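Local coordinates for protein Xaa-Pro dipeptidase (Lactobacillus brevis, PDB 3I7M) that is probably a manganese-dependent metallopeptidase of family M24B that cleaves Xaa-Pro dipeptides, represented here by its N-terminal creatinase/prolidase domain without the peptidase domain, at residues A[20-25]-A[83-88]; A[35-38]-A[43-46]; A[47-50]-A[54-57]. All coordinates share one frame; numbering follows the deposited sequence.

Contact 1: A[20-25]-A[83-88]; sequences MTYLSN and NPWAMI
Two aromatic rings and one aliphatic tip carry this contact: Tyr22 from the strand, Trp85 and Ile88 from the start of helix 84-94. Ile88 CD1 sits at the edge of the tyrosine ring, near its plane, 4.2 Å from Tyr22 CE1. The indole of Trp85 comes in obliquely, and its closest approach is Trp85 CZ3 to Tyr22 OH at 3.3 Å. Over one face of the indole, toward its rim, lies CG of Pro84, the preceding residue. Both helix side chains cross Tyr22 at about a right angle. With CG anti to the backbone N (chi1 179°), the phenol extends from the strand toward the helix and bridges backbones whose nearest CA atoms, those of Tyr22 and Ile88, lie 10.2 Å apart. A long, flat residue suits that span, and no hydrogen bond links the segments. The helix start is fixed separately: Asn83 is its N-cap, and Asn83 OD1 accepts from Ala86 N at 3.1 Å, the donor lying well above the carbonyl plane, and weakly from Trp85 N. Leu117 of helix 111-118 touches both Tyr22 and Ile88, while Phe57 of strand 55-59 packs on Ile88. Helix 84-94 is thus seated on one face of the central mixed sheet, beside helix 111-118, with strand 20-23 hydrogen-bonded between strands 45-48 and 101-104.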
# COMPACT_ATOMS: atom_id res chain seq x y z
N MSE A 20 0.64 7.87 -5.63
CA MSE A 20 1.06 6.77 -4.75
C MSE A 20 0.66 5.49 -5.42
O MSE A 20 -0.19 5.45 -6.31
CB MSE A 20 0.51 6.83 -3.37
CG MSE A 20 -0.98 6.72 -3.37
SE MSE A 20 -1.73 7.05 -1.63
CE MSE A 20 -3.43 6.45 -1.92
N THR A 21 1.32 4.42 -4.97
CA THR A 21 0.98 3.04 -5.31
C THR A 21 0.55 2.33 -4.04
O THR A 21 1.30 2.37 -3.05
CB THR A 21 2.16 2.40 -5.96
OG1 THR A 21 2.32 2.99 -7.26
CG2 THR A 21 1.96 0.92 -6.13
N TYR A 22 -0.60 1.65 -4.09
CA TYR A 22 -1.15 0.92 -2.93
C TYR A 22 -1.03 -0.54 -3.25
O TYR A 22 -1.75 -1.03 -4.15
CB TYR A 22 -2.59 1.36 -2.73
CG TYR A 22 -3.26 0.65 -1.58
CD1 TYR A 22 -3.22 1.21 -0.31
CD2 TYR A 22 -4.02 -0.45 -1.78
CE1 TYR A 22 -3.81 0.54 0.75
CE2 TYR A 22 -4.64 -1.14 -0.69
CZ TYR A 22 -4.53 -0.57 0.53
OH TYR A 22 -5.11 -1.25 1.62
N LEU A 23 -0.13 -1.27 -2.59
CA LEU A 23 0.10 -2.72 -2.80
C LEU A 23 -0.66 -3.50 -1.73
O LEU A 23 -0.54 -3.17 -0.51
CB LEU A 23 1.57 -3.00 -2.71
CG LEU A 23 2.40 -2.31 -3.79
CD1 LEU A 23 3.87 -2.66 -3.52
CD2 LEU A 23 1.98 -2.61 -5.22
N SER A 24 -1.45 -4.45 -2.20
CA SER A 24 -2.33 -5.26 -1.34
C SER A 24 -2.14 -6.75 -1.50
O SER A 24 -2.76 -7.52 -0.72
CB SER A 24 -3.79 -4.90 -1.67
OG SER A 24 -4.06 -5.10 -3.06
N ASN A 25 -1.44 -7.21 -2.54
CA ASN A 25 -1.32 -8.63 -2.81
C ASN A 25 -0.33 -9.22 -1.79
O ASN A 25 0.79 -8.79 -1.79
CB ASN A 25 -0.89 -8.85 -4.27
CG ASN A 25 -0.84 -10.28 -4.69
OD1 ASN A 25 -0.92 -11.21 -3.86
ND2 ASN A 25 -0.74 -10.48 -5.97
N ASN A 83 -11.04 1.99 12.13
CA ASN A 83 -11.31 2.08 10.69
C ASN A 83 -9.97 2.12 9.92
O ASN A 83 -9.29 3.14 9.91
CB ASN A 83 -12.15 3.33 10.35
CG ASN A 83 -12.53 3.43 8.84
OD1 ASN A 83 -11.84 2.93 7.96
ND2 ASN A 83 -13.65 4.06 8.56
N PRO A 84 -9.58 1.01 9.28
CA PRO A 84 -8.27 0.98 8.66
C PRO A 84 -8.14 1.95 7.49
O PRO A 84 -7.09 2.47 7.24
CB PRO A 84 -8.09 -0.48 8.24
CG PRO A 84 -9.52 -0.96 7.98
CD PRO A 84 -10.33 -0.25 9.08
N TRP A 85 -9.24 2.19 6.77
CA TRP A 85 -9.20 3.05 5.63
C TRP A 85 -8.93 4.51 6.00
O TRP A 85 -8.15 5.19 5.34
CB TRP A 85 -10.48 2.90 4.77
CG TRP A 85 -10.75 1.47 4.45
CD1 TRP A 85 -11.72 0.67 4.96
CD2 TRP A 85 -9.90 0.62 3.65
NE1 TRP A 85 -11.54 -0.62 4.48
CE2 TRP A 85 -10.46 -0.65 3.67
CE3 TRP A 85 -8.76 0.84 2.90
CZ2 TRP A 85 -9.85 -1.74 2.93
CZ3 TRP A 85 -8.20 -0.22 2.20
CH2 TRP A 85 -8.75 -1.48 2.26
N ALA A 86 -9.59 4.94 7.07
CA ALA A 86 -9.38 6.29 7.57
C ALA A 86 -7.98 6.44 8.08
O ALA A 86 -7.35 7.45 7.83
CB ALA A 86 -10.36 6.65 8.64
N MSE A 87 -7.47 5.41 8.73
CA MSE A 87 -6.11 5.47 9.26
C MSE A 87 -5.05 5.46 8.17
O MSE A 87 -4.10 6.18 8.25
CB MSE A 87 -5.90 4.36 10.21
CG MSE A 87 -6.69 4.57 11.46
SE MSE A 87 -6.62 3.06 12.61
CE MSE A 87 -4.76 3.10 13.15
N ILE A 88 -5.24 4.68 7.11
CA ILE A 88 -4.32 4.71 5.98
C ILE A 88 -4.36 6.08 5.37
O ILE A 88 -3.33 6.64 5.02
CB ILE A 88 -4.73 3.67 4.89
CG1 ILE A 88 -4.39 2.26 5.35
CG2 ILE A 88 -4.02 3.95 3.55
CD1 ILE A 88 -5.16 1.19 4.65

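Contact 2: A[35-38]-A[43-46]; sequences FGSD and VLAL
One methyl group, Leu44 CD2, meets both side chains that reach across from the 35-38 loop. It lies at the edge of the Phe35 ring, in the ring plane and 3.9 Å from Phe35 CE2, and in the conformer described it comes within 3.7 Å of Ser37 OG. With CG anti to the backbone N (chi1 176°), the Phe35 ring reaches across toward the leucine, and its side chain crosses that of Leu44 obliquely. A phenylalanine suits this place, being long enough to reach the methyl with its rim while its side chain also touches Val65 and Ile66 of helix 63-67. The forked end of leucine suits the facing position, since CD2 meets the loop while CD1 comes up to Phe57 O of the neighbouring strand. This apolar part is the closely packed half.

The serine side is looser. The hydroxyl makes only a van der Waals contact with the methyl, and no hydrogen bond joins the two backbones, whose nearest CA atoms, in Ser37 and Leu44, are 9.6 Å apart. From Gly36 to Asp38 the loop runs along the surface, with Gly36 and Asp38 exposed, and these three residues were each modelled in two conformers, consistent with local disorder, so the serine contact is the less certain. Leu44 also packs on Ile29 and Ile66, placing the contact where the loop after helix 26-33 packs, with helices 26-33 and 63-67, against the residue just before strand 45-48.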
# COMPACT_ATOMS: atom_id res chain seq x y z
N PHE A 35 7.77 -10.96 4.42
CA PHE A 35 6.68 -11.22 5.34
C PHE A 35 5.64 -12.03 4.60
O PHE A 35 5.05 -11.52 3.61
CB PHE A 35 6.08 -9.92 5.84
CG PHE A 35 4.88 -10.11 6.72
CD1 PHE A 35 5.00 -10.61 8.01
CD2 PHE A 35 3.59 -9.83 6.23
CE1 PHE A 35 3.90 -10.79 8.81
CE2 PHE A 35 2.50 -10.04 7.02
CZ PHE A 35 2.64 -10.50 8.32
N GLY A 36 5.44 -13.25 5.03
CA GLY A 36 4.67 -14.19 4.24
C GLY A 36 3.29 -14.23 4.81
O GLY A 36 3.11 -14.23 6.03
N SER A 37 2.29 -14.19 3.92
CA SER A 37 0.90 -14.28 4.37
C SER A 37 -0.10 -14.75 3.32
O SER A 37 0.19 -14.94 2.15
CB SER A 37 0.45 -12.94 4.98
OG SER A 37 0.24 -11.97 3.96
N ASP A 38 -1.31 -14.97 3.81
CA ASP A 38 -2.39 -15.57 3.05
C ASP A 38 -3.49 -14.52 3.06
O ASP A 38 -3.43 -13.62 3.90
CB ASP A 38 -2.86 -16.84 3.75
CG ASP A 38 -3.35 -16.57 5.18
OD1 ASP A 38 -2.50 -16.30 6.08
OD2 ASP A 38 -4.59 -16.58 5.39
N VAL A 43 -6.76 -5.77 6.95
CA VAL A 43 -6.15 -4.92 5.93
C VAL A 43 -4.64 -4.89 6.15
O VAL A 43 -4.12 -4.49 7.22
CB VAL A 43 -6.73 -3.49 5.95
CG1 VAL A 43 -6.01 -2.59 4.91
CG2 VAL A 43 -8.19 -3.51 5.76
N LEU A 44 -3.88 -5.37 5.17
CA LEU A 44 -2.42 -5.32 5.11
C LEU A 44 -2.04 -4.64 3.81
O LEU A 44 -2.54 -5.07 2.74
CB LEU A 44 -1.85 -6.70 5.15
CG LEU A 44 -0.35 -6.86 4.87
CD1 LEU A 44 0.51 -6.28 6.02
CD2 LEU A 44 0.03 -8.31 4.60
N ALA A 45 -1.26 -3.58 3.89
CA ALA A 45 -0.91 -2.84 2.66
C ALA A 45 0.48 -2.31 2.76
O ALA A 45 1.01 -2.07 3.85
CB ALA A 45 -1.91 -1.65 2.51
N LEU A 46 1.06 -2.08 1.60
CA LEU A 46 2.37 -1.43 1.47
C LEU A 46 2.19 -0.26 0.51
O LEU A 46 1.76 -0.47 -0.62
CB LEU A 46 3.43 -2.42 1.02
CG LEU A 46 4.89 -2.00 1.19
CD1 LEU A 46 5.79 -3.25 1.08
CD2 LEU A 46 5.20 -0.98 0.15

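Contact 3: A[47-50]-A[54-57]; sequences VVFP and PFIF
Two backbone hydrogen bonds join Val47 and Phe55, which form an antiparallel hydrogen-bonded pair near the turn of the hairpin. Val47 N gives a nearly straight bond to Phe55 O, 2.9 Å long and 170° at the hydrogen, and Phe55 N returns one to Val47 O at 3.1 Å, within the carbonyl plane. Pro54 CB also lies close to Val47 O, 3.1 Å away, a close packing contact beside that bond.

The apolar contacts gather round the Phe55 ring. A CH-pi contact places Val47 CB over one face, 4.0 Å from the ring centroid, with both methyls leaning on the same ring: branching at CB lets valine spread over it. Phe55 takes the position between its backbone N and carbonyl carbon (chi1 67°), which folds the ring back over its strand partner. Phe49 adds a second aromatic: Phe49 CE2 stands 3.9 Å from Phe55 CE2, which lies at the edge of the Phe49 ring. An alanine in place of Phe55 would probably keep the backbone pair but leave Val47 and the rim of Phe49 without the ring they pack against, opening a gap beside Gln91 of helix 84-94.

The chemistry implies a division of labour: backbone bonds set the register of the hairpin, and buried hydrocarbon, with no side-chain hydrogen bond across the contact, closes it.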
# COMPACT_ATOMS: atom_id res chain seq x y z
N VAL A 47 2.41 0.96 0.98
CA VAL A 47 2.15 2.18 0.23
C VAL A 47 3.45 2.79 -0.18
O VAL A 47 4.34 3.00 0.63
CB VAL A 47 1.35 3.17 1.03
CG1 VAL A 47 1.13 4.49 0.26
CG2 VAL A 47 0.03 2.47 1.46
N VAL A 48 3.58 3.03 -1.47
CA VAL A 48 4.82 3.52 -2.06
C VAL A 48 4.52 4.89 -2.75
O VAL A 48 3.47 5.11 -3.37
CB VAL A 48 5.34 2.57 -3.15
CG1 VAL A 48 6.66 3.09 -3.88
CG2 VAL A 48 5.57 1.16 -2.60
N PHE A 49 5.44 5.85 -2.56
CA PHE A 49 5.31 7.18 -3.12
C PHE A 49 6.40 7.40 -4.12
O PHE A 49 7.45 6.76 -4.08
CB PHE A 49 5.43 8.24 -2.00
CG PHE A 49 4.35 8.12 -0.96
CD1 PHE A 49 3.10 8.64 -1.19
CD2 PHE A 49 4.58 7.45 0.23
CE1 PHE A 49 2.06 8.54 -0.26
CE2 PHE A 49 3.56 7.33 1.20
CZ PHE A 49 2.28 7.86 0.94
N PRO A 50 6.17 8.38 -4.99
CA PRO A 50 7.18 8.61 -6.03
C PRO A 50 8.42 9.31 -5.54
O PRO A 50 9.50 9.20 -6.18
CB PRO A 50 6.47 9.51 -7.01
CG PRO A 50 5.35 10.17 -6.29
CD PRO A 50 4.93 9.10 -5.23
N PRO A 54 8.24 4.87 1.81
CA PRO A 54 7.00 4.08 1.89
C PRO A 54 6.62 3.78 3.33
O PRO A 54 7.36 4.09 4.26
CB PRO A 54 7.37 2.79 1.21
CG PRO A 54 8.86 2.59 1.61
CD PRO A 54 9.42 4.02 1.59
N PHE A 55 5.48 3.13 3.51
CA PHE A 55 5.12 2.60 4.81
C PHE A 55 4.30 1.33 4.61
O PHE A 55 3.72 1.08 3.54
CB PHE A 55 4.36 3.59 5.68
CG PHE A 55 3.00 3.98 5.21
CD1 PHE A 55 1.86 3.27 5.58
CD2 PHE A 55 2.85 5.10 4.43
CE1 PHE A 55 0.61 3.66 5.14
CE2 PHE A 55 1.61 5.55 4.01
CZ PHE A 55 0.46 4.82 4.39
N ILE A 56 4.25 0.50 5.63
CA ILE A 56 3.37 -0.66 5.69
C ILE A 56 2.26 -0.36 6.69
O ILE A 56 2.49 0.26 7.75
CB ILE A 56 4.11 -1.93 6.05
CG1 ILE A 56 4.97 -2.30 4.89
CG2 ILE A 56 3.17 -3.08 6.42
CD1 ILE A 56 5.89 -3.50 5.19
N PHE A 57 1.04 -0.82 6.39
CA PHE A 57 -0.11 -0.70 7.28
C PHE A 57 -0.64 -2.11 7.52
O PHE A 57 -0.77 -2.90 6.58
CB PHE A 57 -1.20 0.15 6.64
CG PHE A 57 -2.31 0.44 7.54
CD1 PHE A 57 -2.29 1.57 8.37
CD2 PHE A 57 -3.44 -0.37 7.59
CE1 PHE A 57 -3.35 1.82 9.26
CE2 PHE A 57 -4.47 -0.06 8.50
CZ PHE A 57 -4.37 1.03 9.29

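From the N terminus, strand 20-23 comes first and meets helix 84-94 only much later in the sequence, so contact 1 closes the longest loop, and both other contacts nest inside it. Contact 2 closes a short loop between the end of helix 26-33 and strand 45-48. Contact 3 follows directly, closing the hairpin of strands 45-48 and 55-59; the two do not cross but share strand 45-48. That strand is the common element: Leu46 O and Val48 O probably accept from Leu23 N and Thr21 N of contact 1, while Phe57 of contact 3 packs against Pro84 of contact 1, tying the hairpin to helix 84-94.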